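Local coordinates for protein OXA-46 oxacillinase (Pseudomonas aeruginosa, PDB 3IF6) that probably hydrolyses beta-lactam antibiotics to substituted beta-amino acids as a class D serine beta-lactamase, contributing to antibiotic resistance, at residues 44-49 against 229-234; 146-151 against 163-168; 33-38 against 250-255; 26-31 against 55-60. All blocks are in the same frame, centred on the assembly; numbering follows the deposited sequence.

Contact 1: residues 44-49 against 229-234; sequences IVIADE and GPVFFA
Val-45 and Ala-234, like Ala-47 and Phe-232, face each other as hydrogen-bonded pairs of two antiparallel strands, illustrating how a sheet centre is built from segments 180 residues apart. In the inner pair, Phe-232 N reaches Ala-47 O at 2.9 Å and Ala-47 N returns a bond to Phe-232 O. The ladder ends where Glu-49 N meets Pro-230 O at 2.8 Å.

Side chains use both faces. On one, the CD1 tip of Ile-46 presses on Val-231 CG1 at 3.5 Å; Val-231 holds CG1 anti to its backbone nitrogen (chi1 179°) and turns CG2 to Asp-48 OD1. On the face of Ala-47 and Phe-232, the chain of Glu-49, just past the strand, reaches the edge of the Phe-232 ring, bringing its CD to 3.8 Å from Phe-232 CE1, with carboxylate and ring planes 68° apart. Arg-176 and Arg-180 engage the two oxygens of that carboxylate and probably fix its rotation, whereas Asp-48 pairs with Arg-50.

Strand 55-59 continues the sheet beyond 44-48, and 217-226 does so beyond 229-234. Helix 168-180 packs on Val-45, Ala-47 and Pro-230; helix 250-259 lies against Ile-44, Val-231 and Phe-233.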
# COMPACT_ATOMS: atom_id res chain seq x y z
N ILE A 44 19.32 -6.01 16.55
CA ILE A 44 18.58 -5.81 15.32
C ILE A 44 19.04 -6.82 14.27
O ILE A 44 20.23 -7.15 14.21
CB ILE A 44 18.74 -4.34 14.76
CG1 ILE A 44 17.83 -4.10 13.54
CG2 ILE A 44 20.20 -4.09 14.39
CD1 ILE A 44 17.60 -2.61 13.13
N VAL A 45 18.11 -7.30 13.46
CA VAL A 45 18.45 -8.08 12.30
C VAL A 45 17.96 -7.30 11.10
O VAL A 45 16.78 -6.97 11.02
CB VAL A 45 17.79 -9.48 12.31
CG1 VAL A 45 18.30 -10.33 11.15
CG2 VAL A 45 18.02 -10.19 13.66
N ILE A 46 18.85 -6.98 10.16
CA ILE A 46 18.36 -6.54 8.88
C ILE A 46 18.70 -7.56 7.80
O ILE A 46 19.75 -8.15 7.84
CB ILE A 46 18.72 -5.02 8.51
CG1 ILE A 46 20.00 -4.91 7.73
CG2 ILE A 46 18.65 -4.01 9.68
CD1 ILE A 46 19.73 -4.67 6.30
N ALA A 47 17.77 -7.80 6.87
CA ALA A 47 17.99 -8.62 5.69
C ALA A 47 17.82 -7.76 4.44
O ALA A 47 16.69 -7.42 4.03
CB ALA A 47 17.02 -9.80 5.68
N ASP A 48 18.95 -7.42 3.84
CA ASP A 48 18.99 -6.57 2.66
C ASP A 48 18.88 -7.40 1.38
O ASP A 48 19.84 -8.05 0.99
CB ASP A 48 20.28 -5.78 2.67
CG ASP A 48 20.30 -4.63 1.71
OD1 ASP A 48 19.60 -4.65 0.66
OD2 ASP A 48 21.04 -3.68 2.01
N GLU A 49 17.73 -7.36 0.72
CA GLU A 49 17.55 -8.12 -0.53
C GLU A 49 17.48 -7.29 -1.78
O GLU A 49 16.76 -7.64 -2.69
CB GLU A 49 16.33 -9.02 -0.44
CG GLU A 49 16.33 -9.84 0.84
CD GLU A 49 15.28 -10.93 0.85
OE1 GLU A 49 14.44 -10.95 -0.08
OE2 GLU A 49 15.31 -11.74 1.80
N GLY A 229 14.35 -4.39 -4.47
CA GLY A 229 13.97 -5.38 -3.50
C GLY A 229 13.84 -4.79 -2.11
O GLY A 229 14.13 -3.62 -1.91
N PRO A 230 13.39 -5.60 -1.16
CA PRO A 230 13.12 -5.14 0.21
C PRO A 230 14.35 -5.20 1.14
O PRO A 230 15.34 -5.86 0.82
CB PRO A 230 12.06 -6.13 0.71
CG PRO A 230 12.41 -7.42 -0.01
CD PRO A 230 13.07 -7.04 -1.34
N VAL A 231 14.24 -4.49 2.26
CA VAL A 231 15.17 -4.56 3.37
C VAL A 231 14.34 -4.78 4.62
O VAL A 231 13.70 -3.84 5.09
CB VAL A 231 15.99 -3.24 3.56
CG1 VAL A 231 16.93 -3.36 4.76
CG2 VAL A 231 16.76 -2.86 2.29
N PHE A 232 14.35 -6.01 5.12
CA PHE A 232 13.61 -6.39 6.29
C PHE A 232 14.35 -5.93 7.53
O PHE A 232 15.59 -5.88 7.55
CB PHE A 232 13.42 -7.92 6.31
CG PHE A 232 12.64 -8.43 5.13
CD1 PHE A 232 13.28 -8.85 3.99
CD2 PHE A 232 11.24 -8.46 5.16
CE1 PHE A 232 12.56 -9.29 2.91
CE2 PHE A 232 10.52 -8.89 4.07
CZ PHE A 232 11.18 -9.29 2.95
N PHE A 233 13.60 -5.59 8.59
CA PHE A 233 14.24 -5.20 9.85
C PHE A 233 13.43 -5.71 11.03
O PHE A 233 12.19 -5.87 10.92
CB PHE A 233 14.45 -3.68 9.94
CG PHE A 233 13.18 -2.84 9.71
CD1 PHE A 233 12.28 -2.60 10.75
CD2 PHE A 233 12.91 -2.29 8.47
CE1 PHE A 233 11.12 -1.83 10.53
CE2 PHE A 233 11.75 -1.51 8.26
CZ PHE A 233 10.87 -1.27 9.29
N ALA A 234 14.11 -6.00 12.14
CA ALA A 234 13.46 -6.40 13.38
C ALA A 234 14.41 -6.08 14.48
O ALA A 234 15.44 -6.74 14.63
CB ALA A 234 13.13 -7.88 13.39

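Contact 2: residues 146-151 against 163-168; sequences YGNVDP and NLKISA
Asn-148 N donates to Lys-165 O at 2.9 Å, an almost straight bond (N-H...O 164°) and the single hydrogen bond between 146-151 and 163-168, next to which Gly-147, at a positive phi of 57°, turns its CA-H toward the same oxygen. A further backbone bond, from Val-149 N back to Tyr-146 O, closes the bend of the first segment upon itself.

The side chain of Asn-148 lies across that of Lys-165. With CG turned away from the backbone nitrogen (chi1 -158°), its amide arrives beside Asn-163 O, but the approach of ND2 is too poorly directed to count as a hydrogen bond. The other amide atom, OD1, accepts a weak bond from Asp-150 N at 3.2 Å.

Both segments belong to the long irregular connection between helices 123-143 and 168-180, in the helical part of the serine beta-lactamase fold; Ser-167 is the N-cap of the second helix. Here the inward packing belongs to Tyr-146, whose side chain is about 9 Å from that of Ser-72, the predicted acylated serine. Ile-166 sets CD1 squarely over one ring face, 3.5 Å from the ring centroid, in a CH-pi contact. Leu-164 adds CD2 at 4.0 Å from Tyr-146 CE2, while its CD1 reaches Asn-148 CB. Phe-74 and Phe-174 each meet the tyrosine edge-to-face.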
# COMPACT_ATOMS: atom_id res chain seq x y z
N TYR A 146 5.33 -19.84 14.10
CA TYR A 146 5.61 -18.53 14.71
C TYR A 146 6.22 -18.71 16.10
O TYR A 146 5.54 -18.82 17.09
CB TYR A 146 4.32 -17.69 14.74
CG TYR A 146 4.48 -16.22 15.08
CD1 TYR A 146 4.73 -15.26 14.07
CD2 TYR A 146 4.33 -15.78 16.38
CE1 TYR A 146 4.84 -13.91 14.37
CE2 TYR A 146 4.44 -14.45 16.70
CZ TYR A 146 4.69 -13.52 15.70
OH TYR A 146 4.83 -12.22 16.06
N GLY A 147 7.54 -18.76 16.12
CA GLY A 147 8.29 -18.88 17.36
C GLY A 147 8.00 -20.06 18.26
O GLY A 147 8.03 -21.21 17.83
N ASN A 148 7.80 -19.73 19.52
CA ASN A 148 7.25 -20.55 20.59
C ASN A 148 6.07 -21.46 20.17
O ASN A 148 5.91 -22.58 20.68
CB ASN A 148 6.70 -19.49 21.54
CG ASN A 148 6.54 -19.96 22.91
OD1 ASN A 148 5.60 -20.69 23.20
ND2 ASN A 148 7.40 -19.49 23.80
N VAL A 149 5.27 -20.97 19.23
CA VAL A 149 3.96 -21.55 18.81
C VAL A 149 2.91 -21.81 19.93
O VAL A 149 1.88 -22.42 19.66
CB VAL A 149 4.07 -22.78 17.78
CG1 VAL A 149 5.15 -22.54 16.73
CG2 VAL A 149 4.30 -24.10 18.50
N ASP A 150 3.16 -21.29 21.14
CA ASP A 150 2.31 -21.56 22.33
C ASP A 150 1.52 -20.34 22.93
O ASP A 150 2.12 -19.48 23.59
CB ASP A 150 3.14 -22.33 23.40
CG ASP A 150 2.67 -22.09 24.84
OD1 ASP A 150 1.46 -22.17 25.13
OD2 ASP A 150 3.55 -21.86 25.70
N PRO A 151 0.18 -20.31 22.70
CA PRO A 151 -0.79 -19.29 23.19
C PRO A 151 -1.38 -19.44 24.62
O PRO A 151 -2.58 -19.17 24.81
CB PRO A 151 -1.94 -19.39 22.16
CG PRO A 151 -1.93 -20.82 21.73
CD PRO A 151 -0.50 -21.32 21.86
N ASN A 163 2.40 -16.83 27.05
CA ASN A 163 3.68 -17.48 26.89
C ASN A 163 4.21 -17.46 25.46
O ASN A 163 5.28 -18.01 25.20
CB ASN A 163 3.60 -18.91 27.43
CG ASN A 163 3.17 -18.97 28.92
OD1 ASN A 163 2.31 -19.77 29.30
ND2 ASN A 163 3.78 -18.14 29.77
N LEU A 164 3.49 -16.82 24.55
CA LEU A 164 4.00 -16.71 23.18
C LEU A 164 5.23 -15.78 23.13
O LEU A 164 5.25 -14.73 23.77
CB LEU A 164 2.92 -16.24 22.21
CG LEU A 164 3.38 -16.12 20.77
CD1 LEU A 164 3.72 -17.51 20.16
CD2 LEU A 164 2.32 -15.39 19.96
N LYS A 165 6.25 -16.22 22.38
CA LYS A 165 7.57 -15.56 22.29
C LYS A 165 8.20 -15.90 20.94
O LYS A 165 8.07 -17.04 20.43
CB LYS A 165 8.51 -16.00 23.40
CG LYS A 165 8.08 -15.67 24.77
CD LYS A 165 9.26 -15.81 25.71
CE LYS A 165 8.86 -15.69 27.20
NZ LYS A 165 10.08 -15.27 28.01
N ILE A 166 8.86 -14.91 20.37
CA ILE A 166 9.51 -15.01 19.05
C ILE A 166 10.77 -14.18 19.12
O ILE A 166 10.87 -13.26 19.95
CB ILE A 166 8.58 -14.51 17.91
CG1 ILE A 166 9.14 -14.83 16.54
CG2 ILE A 166 8.26 -13.00 18.06
CD1 ILE A 166 8.07 -14.85 15.43
N SER A 167 11.75 -14.48 18.27
CA SER A 167 13.00 -13.72 18.27
C SER A 167 13.04 -12.80 17.08
O SER A 167 12.29 -13.01 16.11
CB SER A 167 14.21 -14.67 18.20
OG SER A 167 14.18 -15.44 17.01
N ALA A 168 13.94 -11.80 17.13
CA ALA A 168 14.23 -10.93 15.97
C ALA A 168 14.50 -11.69 14.68
O ALA A 168 14.02 -11.30 13.65
CB ALA A 168 15.40 -9.96 16.27

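Contact 3: residues 33-38 against 250-255; sequences KFFSDL and EAIARA
Behind Ala-251, Ile-252 and Ala-255, the residues that meet Phe-34, Phe-35 and Leu-38, the shortest polar bond is the helical one from Arg-254 N to Glu-250 O, 2.8 Å. The same two residues are joined again through their side chains, Arg-254 NE to Glu-250 OE1 at 3.0 Å, through the anti lone pair of OE1. Glu-200 also binds this arginine, and Arg-203 of the second subunit binds Glu-250, so the polar flank of the helix reaches across the dimer.

The contact itself is apolar. Ile-252 meets three residues: CG2, anti to its backbone nitrogen (chi1 -65° for the other branch, CG1), sits over the centre of the Phe-35 ring, 3.7 Å from the centroid and almost on its normal. CG1 lies 3.6 Å from Phe-34 O and passes Leu-38 CD1 at 3.7 Å, the two chains running in opposite directions. That same leucine methyl rests on Ala-251 CB at 3.8 Å. At the other end Ala-255 puts CB 3.5 Å from Phe-34 CD1.

No hydrogen bond crosses between 33-38 and 250-255, although Leu-38 O is bonded by NZ of the modified residue at position 248. The direct contact rests on aliphatic groups meeting rings and one another: hydrophobic docking.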
# COMPACT_ATOMS: atom_id res chain seq x y z
N LYS A 33 27.24 1.79 17.86
CA LYS A 33 27.17 3.27 17.84
C LYS A 33 25.74 3.90 17.92
O LYS A 33 25.50 4.85 18.66
CB LYS A 33 27.89 3.69 16.56
CG LYS A 33 27.97 5.13 16.27
CD LYS A 33 28.72 5.35 14.97
CE LYS A 33 28.24 4.40 13.91
NZ LYS A 33 28.39 5.02 12.56
N PHE A 34 24.79 3.35 17.16
CA PHE A 34 23.43 3.89 17.09
C PHE A 34 22.65 3.54 18.33
O PHE A 34 21.82 4.31 18.78
CB PHE A 34 22.72 3.35 15.84
CG PHE A 34 23.43 3.68 14.55
CD1 PHE A 34 23.51 4.98 14.09
CD2 PHE A 34 24.05 2.68 13.82
CE1 PHE A 34 24.17 5.30 12.91
CE2 PHE A 34 24.72 2.98 12.61
CZ PHE A 34 24.77 4.30 12.15
N PHE A 35 22.96 2.37 18.90
CA PHE A 35 22.35 1.91 20.13
C PHE A 35 22.80 2.70 21.30
O PHE A 35 21.97 3.17 22.10
CB PHE A 35 22.60 0.41 20.35
CG PHE A 35 21.71 -0.48 19.52
CD1 PHE A 35 22.10 -0.86 18.24
CD2 PHE A 35 20.47 -0.89 20.01
CE1 PHE A 35 21.29 -1.67 17.47
CE2 PHE A 35 19.65 -1.69 19.24
CZ PHE A 35 20.08 -2.10 17.96
N SER A 36 24.12 2.89 21.42
CA SER A 36 24.68 3.56 22.62
C SER A 36 24.52 5.07 22.58
O SER A 36 24.48 5.73 23.60
CB SER A 36 26.15 3.15 22.85
OG SER A 36 26.89 3.30 21.66
N ASP A 37 24.39 5.60 21.37
CA ASP A 37 24.09 7.00 21.15
C ASP A 37 22.78 7.34 21.83
O ASP A 37 22.59 8.48 22.24
CB ASP A 37 23.99 7.25 19.63
CG ASP A 37 23.46 8.68 19.27
OD1 ASP A 37 24.11 9.71 19.64
OD2 ASP A 37 22.41 8.73 18.56
N LEU A 38 21.88 6.35 21.95
CA LEU A 38 20.61 6.53 22.70
C LEU A 38 20.53 5.75 24.01
O LEU A 38 19.44 5.52 24.53
CB LEU A 38 19.38 6.23 21.82
CG LEU A 38 19.05 7.16 20.66
CD1 LEU A 38 17.83 6.70 19.87
CD2 LEU A 38 18.88 8.59 21.14
N GLU A 250 11.99 3.03 16.79
CA GLU A 250 12.13 3.56 15.43
C GLU A 250 13.37 4.39 15.22
O GLU A 250 13.93 4.36 14.13
CB GLU A 250 10.93 4.44 15.06
CG GLU A 250 9.91 3.71 14.37
CD GLU A 250 8.83 4.56 13.76
OE1 GLU A 250 9.04 5.22 12.70
OE2 GLU A 250 7.75 4.50 14.35
N ALA A 251 13.77 5.17 16.23
CA ALA A 251 14.92 6.06 16.07
C ALA A 251 16.20 5.30 15.73
O ALA A 251 16.89 5.65 14.76
CB ALA A 251 15.10 6.98 17.29
N ILE A 252 16.50 4.24 16.50
CA ILE A 252 17.72 3.46 16.28
C ILE A 252 17.66 2.75 14.93
O ILE A 252 18.59 2.86 14.11
CB ILE A 252 18.03 2.48 17.46
CG1 ILE A 252 18.33 3.26 18.72
CG2 ILE A 252 19.25 1.64 17.14
CD1 ILE A 252 18.06 2.50 20.01
N ALA A 253 16.53 2.08 14.67
CA ALA A 253 16.39 1.37 13.41
C ALA A 253 16.53 2.29 12.22
O ALA A 253 17.20 1.94 11.24
CB ALA A 253 15.07 0.61 13.36
N ARG A 254 15.89 3.46 12.28
CA ARG A 254 15.99 4.45 11.21
C ARG A 254 17.42 4.96 10.97
O ARG A 254 17.83 5.09 9.81
CB ARG A 254 15.02 5.60 11.45
CG ARG A 254 13.52 5.25 11.15
CD ARG A 254 12.61 6.45 11.49
NE ARG A 254 11.27 6.25 10.96
CZ ARG A 254 10.85 6.69 9.78
NH1 ARG A 254 11.64 7.42 9.01
NH2 ARG A 254 9.61 6.40 9.38
N ALA A 255 18.19 5.21 12.04
CA ALA A 255 19.58 5.65 11.87
C ALA A 255 20.36 4.58 11.13
O ALA A 255 21.11 4.91 10.19
CB ALA A 255 20.22 5.96 13.20

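Contact 4: residues 26-31 against 55-60; sequences VIRSDW and TLSVFD
Val-26 and Ile-27 pair in parallel with Ser-57 and Val-58, adding a short outermost strand to the beta-sheet of the fold. Val-26 N bonds Leu-56 O at 2.7 Å, Val-58 N bonds Val-26 O, and Arg-28 N bonds Val-58 O. The pairing then stops at once: Arg-28 is the centre of an inverse gamma turn and the first residue of a type I turn that ends at Trp-31.

The tight part is gathered around Ser-57. Both Trp-31 CH2, at 3.4 Å, and Arg-28 CG, at 3.5 Å, pack against Ser-57 CB, and Ser-57 OG accepts a bond from Arg-28 NH1 that is bent to 140°. Bends at chi2 and chi3 (-55° and -64°) fold the arginine back beneath the indole, so that Trp-31 CZ2 lies over the centre of the guanidinium face. Side-on, NE and NH2 grip the two oxygens of Asp-30, with NE to OD1 at 2.9 Å. Thus one guanidinium, held by a carboxylate, an indole and a hydroxyl, ties the turn to the strand.

Toward solvent the packing is thinner. Val-26, Ile-27 and Thr-55 are exposed, and Val-26 CG2 merely brushes Thr-55 CG2 at 4.1 Å. At the turn the fit is close again: Phe-59 presents its ring edge, with CD1 3.3 Å from Arg-28 O.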
# COMPACT_ATOMS: atom_id res chain seq x y z
N VAL A 26 26.44 -11.30 9.02
CA VAL A 26 27.46 -10.29 9.11
C VAL A 26 27.24 -9.59 10.41
O VAL A 26 26.21 -8.92 10.57
CB VAL A 26 27.35 -9.28 7.95
CG1 VAL A 26 28.55 -8.38 7.93
CG2 VAL A 26 27.18 -10.01 6.61
N ILE A 27 28.21 -9.73 11.33
CA ILE A 27 28.11 -9.19 12.70
C ILE A 27 28.46 -7.70 12.76
O ILE A 27 29.61 -7.31 12.54
CB ILE A 27 29.04 -9.95 13.69
CG1 ILE A 27 28.86 -11.47 13.54
CG2 ILE A 27 28.80 -9.47 15.15
CD1 ILE A 27 27.46 -11.99 14.06
N ARG A 28 27.46 -6.87 13.08
CA ARG A 28 27.59 -5.42 12.89
C ARG A 28 28.08 -4.68 14.13
O ARG A 28 27.32 -4.02 14.84
CB ARG A 28 26.27 -4.82 12.39
CG ARG A 28 25.68 -5.49 11.16
CD ARG A 28 26.66 -5.55 9.99
NE ARG A 28 27.02 -4.22 9.49
CZ ARG A 28 26.76 -3.78 8.26
NH1 ARG A 28 26.15 -4.56 7.37
NH2 ARG A 28 27.14 -2.55 7.93
N SER A 29 29.38 -4.78 14.38
CA SER A 29 29.97 -3.95 15.42
C SER A 29 29.97 -2.49 14.99
O SER A 29 30.15 -1.61 15.83
CB SER A 29 31.40 -4.44 15.78
OG SER A 29 32.13 -4.77 14.62
N ASP A 30 29.77 -2.24 13.69
CA ASP A 30 29.65 -0.85 13.18
C ASP A 30 28.31 -0.15 13.53
O ASP A 30 28.15 1.06 13.27
CB ASP A 30 29.96 -0.77 11.67
CG ASP A 30 29.17 -1.76 10.82
OD1 ASP A 30 28.70 -2.77 11.36
OD2 ASP A 30 29.00 -1.54 9.59
N TRP A 31 27.36 -0.92 14.10
CA TRP A 31 26.02 -0.41 14.41
C TRP A 31 25.79 -0.22 15.90
O TRP A 31 24.81 0.38 16.30
CB TRP A 31 24.91 -1.31 13.85
CG TRP A 31 24.84 -1.37 12.37
CD1 TRP A 31 25.50 -0.56 11.47
CD2 TRP A 31 24.04 -2.25 11.59
NE1 TRP A 31 25.16 -0.90 10.19
CE2 TRP A 31 24.27 -1.95 10.24
CE3 TRP A 31 23.12 -3.27 11.91
CZ2 TRP A 31 23.65 -2.64 9.21
CZ3 TRP A 31 22.52 -3.97 10.90
CH2 TRP A 31 22.78 -3.65 9.55
N THR A 55 22.34 -10.37 1.92
CA THR A 55 23.07 -10.44 3.20
C THR A 55 22.16 -10.50 4.42
O THR A 55 20.99 -10.19 4.33
CB THR A 55 24.04 -9.27 3.39
OG1 THR A 55 23.56 -8.13 2.66
CG2 THR A 55 25.39 -9.66 2.89
N LEU A 56 22.71 -10.90 5.55
CA LEU A 56 21.96 -10.90 6.79
C LEU A 56 22.90 -10.25 7.78
O LEU A 56 23.96 -10.78 8.06
CB LEU A 56 21.59 -12.34 7.19
CG LEU A 56 20.58 -12.63 8.31
CD1 LEU A 56 19.24 -11.85 8.09
CD2 LEU A 56 20.32 -14.10 8.42
N SER A 57 22.54 -9.04 8.21
CA SER A 57 23.31 -8.28 9.18
C SER A 57 22.64 -8.34 10.55
O SER A 57 21.41 -8.40 10.66
CB SER A 57 23.53 -6.84 8.71
OG SER A 57 24.19 -6.81 7.43
N VAL A 58 23.46 -8.37 11.59
CA VAL A 58 22.97 -8.58 12.93
C VAL A 58 23.76 -7.76 13.93
O VAL A 58 25.00 -7.76 13.87
CB VAL A 58 23.05 -10.03 13.34
CG1 VAL A 58 22.47 -10.22 14.70
CG2 VAL A 58 22.30 -10.92 12.32
N PHE A 59 23.05 -7.05 14.81
CA PHE A 59 23.66 -6.54 16.03
C PHE A 59 23.13 -7.31 17.25
O PHE A 59 21.91 -7.45 17.43
CB PHE A 59 23.53 -5.02 16.21
CG PHE A 59 24.16 -4.54 17.47
CD1 PHE A 59 25.55 -4.53 17.59
CD2 PHE A 59 23.37 -4.19 18.56
CE1 PHE A 59 26.16 -4.15 18.79
CE2 PHE A 59 23.96 -3.79 19.77
CZ PHE A 59 25.37 -3.76 19.89
N ASP A 60 24.07 -7.83 18.07
CA ASP A 60 23.83 -8.86 19.09
C ASP A 60 23.18 -10.12 18.55
O ASP A 60 21.98 -10.35 18.75
CB ASP A 60 23.02 -8.32 20.25
CG ASP A 60 23.30 -9.04 21.55
OD1 ASP A 60 23.45 -10.29 21.58
OD2 ASP A 60 23.33 -8.35 22.58

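Contacts 1 and 4 belong to one sheet: strand 42-48 lies between 229-238 and 55-59, with 26-27 outermost, and Ile-44 O to Phe-59 N is a probable hydrogen bond joining the two contacts, centres 11 Å apart. Contact 3 packs helix 32-36 on helix 250-259 beside the sheet, and Phe-35 touches both Ile-44 and Phe-59. Contact 2 is more distant, 20 Å from contact 1 and 26 Å from contact 3, yet Ala-168 touches Ala-234 and Val-45. Along the chain, contact 4 closes first and contact 2 later, while contacts 1 and 3 bring the terminal regions together. Both terminal regions thus build the sheet half, and the intervening chain the helical region, with contact 2 near the predicted serine.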